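Peptidyl-prolyl cis-trans isomerase (Hirschia baltica, PDB 5EX2) probably catalyses the cis-trans isomerisation of peptide bonds preceding proline, as a periplasmic folding helper of the cyclophilin family. Local coordinates at residues 170-178 against 191-201; 95-103 against 137-148. All blocks are in the same frame, centred on the assembly; numbering follows the deposited sequence.

In the fold
Both contacts lie in the cyclophilin part of the chain, and both segments of contact 2 precede those of contact 1. Their centres are about 28 Å apart with the chain's centre between them, and their nearest atoms stay about 9 Å apart. Contact 1 belongs to the closed eight-stranded antiparallel barrel: strand 171-174 meets the short helix 195-198, which follows barrel strand 187-191. Contact 2 lies in a separate five-stranded antiparallel sheet, where edge strand 98-100 pairs with strand 145-148. That sheet is formed wholly by chain lying between barrel strands 73-76 and 155-158. The two contacts thus share no strand: one packs helix 195-198 and its following turn on the barrel wall, the other holds together an insertion beside it.

Contact 1 (170-178 against 191-201); sequences QFFLMRDES and MLEGLDVAKSL
The guanidinium of Arg175 has the carbonyl O of Lys199 over one face, 2.9 Å above its plane and offset toward the rim. At its edge, near the plane, lie the O of Leu201 and a water. The contact belongs to the cyclophilin beta-barrel: strand 171-174 and the residue after it pack against helix 195-198 and the type I turn Ala198-Leu201. Arg175 reaches the turn because its chain bends at chi3 (58°). Its NH1 donates to Leu201 O at 2.9 Å, with an N-H...O angle of 157°, and more weakly to Ala198 O. NH2 gives a hydrogen to water 1, which in turn donates to Leu201 O. The arginine head is thereby tied to carbonyl oxygens of the Ala198-Leu201 turn.

On the barrel strand itself, around Leu173, the contact is apolar. Leu173 CB lies 3.8 Å from Met191 CE, and the two side chains cross at about a right angle. Leu173 CD1 touches Ala198 CB and Leu201 CD1. Val156 of strand 155-158 packs on both Leu173 and Met191, so this cluster continues into the barrel wall. On the solvent side, the extended Lys199 runs past Arg175, and Lys199 CE comes to 3.1 Å from Arg175 O.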
loop_
_atom_site.group_PDB
_atom_site.type_symbol
_atom_site.label_atom_id
_atom_site.label_comp_id
_atom_site.label_asym_id
_atom_site.label_seq_id
_atom_site.Cartn_x
_atom_site.Cartn_y
_atom_site.Cartn_z
ATOM N N GLN A 170 13.748 5.875 -2.519
ATOM C CA GLN A 170 13.037 5.481 -3.724
ATOM C C GLN A 170 11.981 4.449 -3.424
ATOM O O GLN A 170 12.214 3.512 -2.658
ATOM C CB GLN A 170 14.004 4.943 -4.774
ATOM C CG GLN A 170 14.967 5.993 -5.259
ATOM C CD GLN A 170 15.846 5.515 -6.374
ATOM O OE1 GLN A 170 15.362 5.022 -7.390
ATOM N NE2 GLN A 170 17.151 5.663 -6.199
ATOM N N PHE A 171 10.827 4.613 -4.058
ATOM C CA PHE A 171 9.665 3.768 -3.835
ATOM C C PHE A 171 9.083 3.366 -5.174
ATOM O O PHE A 171 9.401 3.969 -6.205
ATOM C CB PHE A 171 8.602 4.511 -3.036
ATOM C CG PHE A 171 8.131 5.739 -3.727
ATOM C CD1 PHE A 171 8.767 6.946 -3.536
ATOM C CD2 PHE A 171 7.089 5.666 -4.632
ATOM C CE1 PHE A 171 8.357 8.074 -4.227
ATOM C CE2 PHE A 171 6.674 6.782 -5.324
ATOM C CZ PHE A 171 7.313 7.990 -5.125
ATOM N N PHE A 172 8.272 2.330 -5.214
ATOM C CA PHE A 172 7.539 2.105 -6.437
ATOM C C PHE A 172 6.074 1.829 -6.171
ATOM O O PHE A 172 5.665 1.235 -5.159
ATOM C CB PHE A 172 8.186 1.034 -7.302
ATOM C CG PHE A 172 8.457 -0.241 -6.616
ATOM C CD1 PHE A 172 9.592 -0.398 -5.844
ATOM C CD2 PHE A 172 7.615 -1.314 -6.797
ATOM C CE1 PHE A 172 9.868 -1.599 -5.244
ATOM C CE2 PHE A 172 7.886 -2.517 -6.200
ATOM C CZ PHE A 172 9.014 -2.662 -5.417
ATOM N N LEU A 173 5.305 2.312 -7.129
ATOM C CA LEU A 173 3.852 2.186 -7.166
ATOM C C LEU A 173 3.499 1.023 -8.067
ATOM O O LEU A 173 3.833 1.034 -9.260
ATOM C CB LEU A 173 3.211 3.461 -7.706
ATOM C CG LEU A 173 3.635 4.758 -7.026
ATOM C CD1 LEU A 173 2.953 5.935 -7.718
ATOM C CD2 LEU A 173 3.297 4.761 -5.538
ATOM N N MET A 174 2.875 -0.011 -7.521
ATOM C CA MET A 174 2.574 -1.191 -8.318
ATOM C C MET A 174 1.431 -0.949 -9.280
ATOM O O MET A 174 0.326 -0.616 -8.878
ATOM C CB MET A 174 2.240 -2.392 -7.434
ATOM C CG MET A 174 3.351 -2.840 -6.519
ATOM S SD MET A 174 4.904 -3.141 -7.370
ATOM C CE MET A 174 4.380 -4.218 -8.683
ATOM N N ARG A 175 1.711 -1.099 -10.559
ATOM C CA ARG A 175 0.718 -0.906 -11.610
ATOM C C ARG A 175 0.025 -2.206 -11.984
ATOM O O ARG A 175 -1.079 -2.185 -12.520
ATOM C CB ARG A 175 1.361 -0.294 -12.852
ATOM C CG ARG A 175 1.803 1.138 -12.644
ATOM C CD ARG A 175 2.769 1.641 -13.685
ATOM N NE ARG A 175 2.350 1.602 -15.087
ATOM C CZ ARG A 175 2.374 2.655 -15.916
ATOM N NH1 ARG A 175 2.625 3.891 -15.472
ATOM N NH2 ARG A 175 2.081 2.479 -17.199
ATOM N N ASP A 176 0.664 -3.338 -11.700
ATOM C CA ASP A 176 0.131 -4.657 -12.043
ATOM C C ASP A 176 0.735 -5.681 -11.099
ATOM O O ASP A 176 1.821 -5.477 -10.534
ATOM C CB ASP A 176 0.433 -5.015 -13.499
ATOM C CG ASP A 176 -0.267 -6.289 -13.940
ATOM O OD1 ASP A 176 -1.508 -6.271 -14.054
ATOM O OD2 ASP A 176 0.419 -7.309 -14.175
ATOM N N GLU A 177 0.015 -6.777 -10.911
ATOM C CA GLU A 177 0.453 -7.858 -10.045
ATOM C C GLU A 177 1.853 -8.312 -10.415
ATOM O O GLU A 177 2.126 -8.652 -11.563
ATOM C CB GLU A 177 -0.521 -9.031 -10.136
ATOM C CG GLU A 177 -0.055 -10.296 -9.384
ATOM C CD GLU A 177 -1.003 -11.475 -9.548
ATOM O OE1 GLU A 177 -1.845 -11.432 -10.467
ATOM O OE2 GLU A 177 -0.900 -12.454 -8.767
ATOM N N SER A 178 2.728 -8.335 -9.414
ATOM C CA SER A 178 4.135 -8.670 -9.629
ATOM C C SER A 178 4.670 -9.567 -8.521
ATOM O O SER A 178 5.429 -9.117 -7.662
ATOM C CB SER A 178 4.958 -7.394 -9.718
ATOM O OG SER A 178 4.480 -6.573 -10.769
ATOM N N MET A 191 -2.340 2.165 -2.405
ATOM C CA MET A 191 -3.030 3.313 -3.006
ATOM C C MET A 191 -4.526 3.153 -2.859
ATOM O O MET A 191 -5.149 2.372 -3.576
ATOM C CB MET A 191 -2.654 3.442 -4.486
ATOM C CG MET A 191 -1.165 3.707 -4.696
ATOM S SD MET A 191 -0.683 3.896 -6.411
ATOM C CE MET A 191 -0.255 2.228 -6.852
ATOM N N LEU A 192 -5.099 3.870 -1.902
ATOM C CA LEU A 192 -6.539 3.882 -1.700
ATOM C C LEU A 192 -7.265 4.429 -2.914
ATOM O O LEU A 192 -8.306 3.918 -3.335
ATOM C CB LEU A 192 -6.890 4.723 -0.480
ATOM C CG LEU A 192 -6.249 4.322 0.840
ATOM C CD1 LEU A 192 -6.863 5.130 1.969
ATOM C CD2 LEU A 192 -6.426 2.833 1.111
ATOM N N GLU A 193 -6.697 5.499 -3.460
ATOM C CA GLU A 193 -7.163 6.122 -4.684
ATOM C C GLU A 193 -5.907 6.495 -5.428
ATOM O O GLU A 193 -4.896 6.832 -4.808
ATOM C CB GLU A 193 -8.052 7.345 -4.416
ATOM C CG GLU A 193 -9.503 6.989 -4.121
ATOM C CD GLU A 193 -10.423 8.203 -4.004
ATOM O OE1 GLU A 193 -10.014 9.329 -4.383
ATOM O OE2 GLU A 193 -11.571 8.030 -3.535
ATOM N N GLY A 194 -5.954 6.390 -6.745
ATOM C CA GLY A 194 -4.837 6.782 -7.576
ATOM C C GLY A 194 -4.090 5.661 -8.275
ATOM O O GLY A 194 -3.099 5.916 -8.931
ATOM N N LEU A 195 -4.545 4.419 -8.155
ATOM C CA LEU A 195 -3.956 3.367 -8.966
ATOM C C LEU A 195 -4.034 3.731 -10.442
ATOM O O LEU A 195 -3.081 3.491 -11.193
ATOM C CB LEU A 195 -4.643 2.030 -8.719
ATOM C CG LEU A 195 -4.204 0.864 -9.622
ATOM C CD1 LEU A 195 -2.717 0.641 -9.585
ATOM C CD2 LEU A 195 -4.920 -0.424 -9.236
ATOM N N ASP A 196 -5.152 4.311 -10.868
ATOM C CA ASP A 196 -5.304 4.709 -12.262
ATOM C C ASP A 196 -4.289 5.803 -12.617
ATOM O O ASP A 196 -3.718 5.807 -13.710
ATOM C CB ASP A 196 -6.740 5.179 -12.546
ATOM C CG ASP A 196 -7.197 6.332 -11.648
ATOM O OD1 ASP A 196 -6.573 6.611 -10.599
ATOM O OD2 ASP A 196 -8.219 6.964 -12.004
ATOM N N VAL A 197 -4.039 6.704 -11.679
ATOM C CA VAL A 197 -3.019 7.740 -11.856
ATOM C C VAL A 197 -1.645 7.083 -12.024
ATOM O O VAL A 197 -0.889 7.429 -12.950
ATOM C CB VAL A 197 -3.007 8.722 -10.671
ATOM C CG1 VAL A 197 -1.791 9.626 -10.708
ATOM C CG2 VAL A 197 -4.275 9.556 -10.673
ATOM N N ALA A 198 -1.310 6.129 -11.156
ATOM C CA ALA A 198 -0.028 5.429 -11.230
ATOM C C ALA A 198 0.134 4.748 -12.580
ATOM O O ALA A 198 1.231 4.713 -13.149
ATOM C CB ALA A 198 0.085 4.408 -10.095
ATOM N N LYS A 199 -0.946 4.143 -13.071
ATOM C CA LYS A 199 -0.928 3.460 -14.360
ATOM C C LYS A 199 -0.816 4.415 -15.537
ATOM O O LYS A 199 -0.598 3.982 -16.657
ATOM C CB LYS A 199 -2.177 2.593 -14.531
ATOM C CG LYS A 199 -2.230 1.370 -13.664
ATOM C CD LYS A 199 -3.529 0.629 -13.993
ATOM C CE LYS A 199 -3.699 -0.693 -13.311
ATOM N NZ LYS A 199 -5.058 -1.232 -13.645
ATOM N N SER A 200 -0.969 5.711 -15.299
ATOM C CA SER A 200 -0.892 6.695 -16.375
ATOM C C SER A 200 0.459 7.408 -16.398
ATOM O O SER A 200 0.716 8.201 -17.304
ATOM C CB SER A 200 -2.023 7.728 -16.252
ATOM O OG SER A 200 -1.804 8.639 -15.190
ATOM N N LEU A 201 1.300 7.194 -15.386
ATOM C CA LEU A 201 2.609 7.853 -15.360
ATOM C C LEU A 201 3.416 7.441 -16.587
ATOM O O LEU A 201 3.343 6.290 -17.028
ATOM C CB LEU A 201 3.352 7.529 -14.064
ATOM C CG LEU A 201 2.669 8.036 -12.786
ATOM C CD1 LEU A 201 3.272 7.446 -11.560
ATOM C CD2 LEU A 201 2.772 9.548 -12.702
HETATM O O HOH W 1 1.531 4.838 -18.732
HETATM O O HOH W 2 -3.439 -3.756 -13.089
#

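Contact 2 (95-103 against 137-148)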
loop_
_atom_site.group_PDB
_atom_site.type_symbol
_atom_site.label_atom_id
_atom_site.label_comp_id
_atom_site.label_asym_id
_atom_site.label_seq_id
_atom_site.Cartn_x
_atom_site.Cartn_y
_atom_site.Cartn_z
ATOM N N GLU A 95 12.355 -5.168 5.227
ATOM C CA GLU A 95 11.207 -5.688 5.945
ATOM C C GLU A 95 10.349 -6.389 4.912
ATOM O O GLU A 95 9.344 -5.838 4.443
ATOM C CB GLU A 95 10.416 -4.575 6.645
ATOM C CG GLU A 95 11.067 -4.022 7.893
ATOM C CD GLU A 95 10.284 -2.866 8.481
ATOM O OE1 GLU A 95 9.966 -1.918 7.723
ATOM O OE2 GLU A 95 9.988 -2.894 9.699
ATOM N N PHE A 96 10.725 -7.610 4.556
ATOM C CA PHE A 96 10.085 -8.287 3.441
ATOM C C PHE A 96 8.925 -9.165 3.889
ATOM O O PHE A 96 8.046 -9.504 3.097
ATOM C CB PHE A 96 11.098 -9.148 2.689
ATOM C CG PHE A 96 12.334 -8.403 2.223
ATOM C CD1 PHE A 96 12.310 -7.064 1.912
ATOM C CD2 PHE A 96 13.533 -9.082 2.096
ATOM C CE1 PHE A 96 13.472 -6.429 1.483
ATOM C CE2 PHE A 96 14.683 -8.442 1.663
ATOM C CZ PHE A 96 14.645 -7.115 1.366
ATOM N N VAL A 97 8.965 -9.559 5.150
ATOM C CA VAL A 97 7.901 -10.353 5.751
ATOM C C VAL A 97 7.687 -9.836 7.158
ATOM O O VAL A 97 8.521 -9.101 7.689
ATOM C CB VAL A 97 8.237 -11.862 5.801
ATOM C CG1 VAL A 97 8.469 -12.420 4.414
ATOM C CG2 VAL A 97 9.453 -12.125 6.679
ATOM N N PHE A 98 6.570 -10.207 7.769
ATOM C CA PHE A 98 6.355 -9.913 9.168
ATOM C C PHE A 98 5.867 -11.171 9.863
ATOM O O PHE A 98 5.342 -12.083 9.230
ATOM C CB PHE A 98 5.384 -8.736 9.362
ATOM C CG PHE A 98 3.975 -8.971 8.900
ATOM C CD1 PHE A 98 3.652 -8.961 7.556
ATOM C CD2 PHE A 98 2.953 -9.123 9.826
ATOM C CE1 PHE A 98 2.343 -9.137 7.141
ATOM C CE2 PHE A 98 1.650 -9.302 9.413
ATOM C CZ PHE A 98 1.343 -9.310 8.071
ATOM N N ARG A 99 6.095 -11.216 11.171
ATOM C CA ARG A 99 5.659 -12.314 12.023
ATOM C C ARG A 99 4.257 -12.000 12.504
ATOM O O ARG A 99 4.071 -11.074 13.299
ATOM C CB ARG A 99 6.585 -12.484 13.219
ATOM C CG ARG A 99 8.045 -12.691 12.871
ATOM C CD ARG A 99 8.255 -13.972 12.133
ATOM N NE ARG A 99 7.817 -15.113 12.924
ATOM C CZ ARG A 99 7.730 -16.349 12.452
ATOM N NH1 ARG A 99 8.063 -16.573 11.191
ATOM N NH2 ARG A 99 7.302 -17.347 13.232
ATOM N N ARG A 100 3.281 -12.743 12.003
ATOM C CA ARG A 100 1.883 -12.489 12.289
ATOM C C ARG A 100 1.323 -13.471 13.318
ATOM O O ARG A 100 1.503 -14.684 13.185
ATOM C CB ARG A 100 1.109 -12.562 10.988
ATOM C CG ARG A 100 -0.356 -12.217 11.121
ATOM C CD ARG A 100 -1.105 -12.303 9.790
ATOM N NE ARG A 100 -1.067 -13.649 9.240
ATOM C CZ ARG A 100 -1.951 -14.600 9.502
ATOM N NH1 ARG A 100 -2.993 -14.364 10.295
ATOM N NH2 ARG A 100 -1.789 -15.800 8.976
ATOM N N ASP A 101 0.645 -12.942 14.329
ATOM C CA ASP A 101 -0.078 -13.750 15.296
ATOM C C ASP A 101 -1.475 -14.033 14.740
ATOM O O ASP A 101 -2.303 -13.133 14.687
ATOM C CB ASP A 101 -0.164 -13.014 16.634
ATOM C CG ASP A 101 -0.917 -13.790 17.700
ATOM O OD1 ASP A 101 -1.464 -14.872 17.407
ATOM O OD2 ASP A 101 -0.988 -13.282 18.845
ATOM N N PRO A 102 -1.747 -15.277 14.327
ATOM C CA PRO A 102 -3.036 -15.581 13.694
ATOM C C PRO A 102 -4.232 -15.464 14.626
ATOM O O PRO A 102 -5.358 -15.553 14.145
ATOM C CB PRO A 102 -2.888 -17.037 13.257
ATOM C CG PRO A 102 -1.477 -17.366 13.387
ATOM C CD PRO A 102 -0.900 -16.474 14.411
ATOM N N LYS A 103 -3.985 -15.336 15.924
ATOM C CA LYS A 103 -5.060 -15.166 16.914
ATOM C C LYS A 103 -5.424 -13.689 17.060
ATOM O O LYS A 103 -6.439 -13.347 17.678
ATOM C CB LYS A 103 -4.647 -15.703 18.281
ATOM C CG LYS A 103 -4.217 -17.164 18.320
ATOM C CD LYS A 103 -5.348 -18.108 17.971
ATOM C CE LYS A 103 -4.970 -19.551 18.296
ATOM N NZ LYS A 103 -5.676 -20.526 17.426
ATOM N N ALA A 137 1.576 -21.733 13.905
ATOM C CA ALA A 137 1.731 -20.946 15.120
ATOM C C ALA A 137 1.564 -21.746 16.402
ATOM O O ALA A 137 1.920 -21.278 17.486
ATOM C CB ALA A 137 0.746 -19.790 15.122
ATOM N N ASN A 138 1.016 -22.949 16.300
ATOM C CA ASN A 138 0.869 -23.796 17.480
ATOM C C ASN A 138 2.208 -24.109 18.122
ATOM O O ASN A 138 2.313 -24.192 19.341
ATOM C CB ASN A 138 0.153 -25.094 17.112
ATOM C CG ASN A 138 -1.308 -24.872 16.799
ATOM O OD1 ASN A 138 -1.747 -25.044 15.663
ATOM N ND2 ASN A 138 -2.078 -24.499 17.814
ATOM N N TYR A 139 3.238 -24.254 17.295
ATOM C CA TYR A 139 4.515 -24.752 17.770
ATOM C C TYR A 139 5.696 -23.861 17.426
ATOM O O TYR A 139 6.820 -24.179 17.787
ATOM C CB TYR A 139 4.761 -26.144 17.200
ATOM C CG TYR A 139 3.688 -27.136 17.539
ATOM C CD1 TYR A 139 3.274 -27.308 18.847
ATOM C CD2 TYR A 139 3.073 -27.885 16.550
ATOM C CE1 TYR A 139 2.290 -28.216 19.170
ATOM C CE2 TYR A 139 2.087 -28.801 16.870
ATOM C CZ TYR A 139 1.696 -28.948 18.174
ATOM O OH TYR A 139 0.720 -29.880 18.466
ATOM N N SER A 140 5.455 -22.744 16.755
ATOM C CA SER A 140 6.566 -21.857 16.444
ATOM C C SER A 140 7.013 -21.171 17.735
ATOM O O SER A 140 6.228 -21.014 18.670
ATOM C CB SER A 140 6.180 -20.839 15.386
ATOM O OG SER A 140 5.141 -20.041 15.883
ATOM N N GLU A 141 8.269 -20.741 17.780
ATOM C CA GLU A 141 8.841 -20.178 19.001
ATOM C C GLU A 141 8.110 -18.909 19.472
ATOM O O GLU A 141 7.951 -18.702 20.677
ATOM C CB GLU A 141 10.338 -19.903 18.775
ATOM C CG GLU A 141 11.122 -19.421 20.001
ATOM C CD GLU A 141 11.316 -17.909 20.048
ATOM O OE1 GLU A 141 11.397 -17.271 18.975
ATOM O OE2 GLU A 141 11.408 -17.361 21.168
ATOM N N ASP A 142 7.614 -18.097 18.536
ATOM C CA ASP A 142 6.911 -16.855 18.893
ATOM C C ASP A 142 5.392 -16.957 18.742
ATOM O O ASP A 142 4.674 -15.980 18.894
ATOM C CB ASP A 142 7.448 -15.686 18.050
ATOM C CG ASP A 142 7.305 -15.906 16.553
ATOM O OD1 ASP A 142 6.821 -16.976 16.110
ATOM O OD2 ASP A 142 7.706 -14.989 15.802
ATOM N N LYS A 143 4.907 -18.167 18.480
ATOM C CA LYS A 143 3.486 -18.403 18.232
ATOM C C LYS A 143 2.967 -17.528 17.099
ATOM O O LYS A 143 1.810 -17.129 17.085
ATOM C CB LYS A 143 2.653 -18.173 19.507
ATOM C CG LYS A 143 3.117 -18.989 20.708
ATOM C CD LYS A 143 2.938 -20.479 20.463
ATOM C CE LYS A 143 3.010 -21.282 21.757
ATOM N NZ LYS A 143 2.901 -22.752 21.515
ATOM N N ARG A 144 3.837 -17.271 16.129
ATOM C CA ARG A 144 3.474 -16.493 14.958
ATOM C C ARG A 144 3.806 -17.289 13.701
ATOM O O ARG A 144 4.377 -18.390 13.759
ATOM C CB ARG A 144 4.179 -15.115 14.967
ATOM C CG ARG A 144 3.686 -14.235 16.126
ATOM C CD ARG A 144 4.348 -12.876 16.162
ATOM N NE ARG A 144 3.850 -12.093 17.293
ATOM C CZ ARG A 144 3.447 -10.827 17.223
ATOM N NH1 ARG A 144 3.491 -10.155 16.079
ATOM N NH2 ARG A 144 3.006 -10.223 18.317
ATOM N N VAL A 145 3.403 -16.733 12.565
ATOM C CA VAL A 145 3.709 -17.307 11.266
ATOM C C VAL A 145 4.195 -16.204 10.362
ATOM O O VAL A 145 3.920 -15.025 10.606
ATOM C CB VAL A 145 2.503 -18.003 10.610
ATOM C CG1 VAL A 145 2.028 -19.122 11.468
ATOM C CG2 VAL A 145 1.368 -17.007 10.298
ATOM N N GLU A 146 4.905 -16.593 9.310
ATOM C CA GLU A 146 5.404 -15.638 8.347
ATOM C C GLU A 146 4.296 -15.181 7.402
ATOM O O GLU A 146 3.572 -15.995 6.823
ATOM C CB GLU A 146 6.556 -16.260 7.567
ATOM C CG GLU A 146 7.248 -15.302 6.634
ATOM C CD GLU A 146 8.497 -15.878 6.051
ATOM O OE1 GLU A 146 9.493 -15.981 6.791
ATOM O OE2 GLU A 146 8.483 -16.191 4.848
ATOM N N SER A 147 4.170 -13.866 7.252
ATOM C CA SER A 147 3.211 -13.290 6.316
ATOM C C SER A 147 3.848 -12.124 5.578
ATOM O O SER A 147 4.877 -11.624 5.993
ATOM C CB SER A 147 1.960 -12.827 7.041
ATOM O OG SER A 147 1.380 -13.900 7.789
ATOM N N TRP A 148 3.241 -11.713 4.477
ATOM C CA TRP A 148 3.757 -10.573 3.729
ATOM C C TRP A 148 2.628 -9.921 2.950
ATOM O O TRP A 148 1.568 -10.510 2.784
ATOM C CB TRP A 148 4.906 -11.010 2.803
ATOM C CG TRP A 148 4.598 -12.166 1.883
ATOM C CD1 TRP A 148 4.249 -12.085 0.559
ATOM C CD2 TRP A 148 4.646 -13.573 2.201
ATOM N NE1 TRP A 148 4.080 -13.346 0.046
ATOM C CE2 TRP A 148 4.296 -14.271 1.034
ATOM C CE3 TRP A 148 4.935 -14.300 3.362
ATOM C CZ2 TRP A 148 4.235 -15.662 0.988
ATOM C CZ3 TRP A 148 4.861 -15.688 3.316
ATOM C CH2 TRP A 148 4.516 -16.347 2.138
HETATM O O HOH W 3 9.613 -15.114 9.361
HETATM O O HOH W 4 -0.632 -17.379 18.187
HETATM O O HOH W 5 2.272 -13.980 19.371
#
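Strands 98-100 and 145-148 run antiparallel; Phe98 with Ser147 and Arg100 with Val145 are hydrogen-bonded pairs, flanking the non-hydrogen-bonded pair Arg99-Glu146. Phe98 and Arg100 share one face of the sheet with Ser147. Ser147 CB sits over the Phe98 ring in a CH-pi contact, 4.0 Å from its centroid. Arg100, extended at chi1 (-176°), bends at chi3 (61°), which brings its NE to 2.9 Å from Ser147 OG, in the guanidinium plane. Thr131 also bonds this hydroxyl, and Asp134 forms a salt bridge with Arg100 NH2.

On the other face Arg99 bends at chi2 and chi3 and grips Asp142 side-on. Arg99 NE meets Asp142 OD2 and Arg99 NH2 meets Asp142 OD1, each at 2.9 Å and on the syn lone pair; the two planes are 22° apart. Asp142 OD1 also accepts from Arg144 N, closing an Asx turn that holds the carboxylate. Arg144 NH1 returns across the pair to Arg99 O at 3.0 Å. A water links Arg99 NH1 to Glu146 OE1; Glu146 OE2 forms a salt bridge with Arg183. Pro102 CG packs on Ala137 CB at 3.7 Å. This is an antiparallel edge pair in the five-stranded sheet inserted beside the cyclophilin barrel.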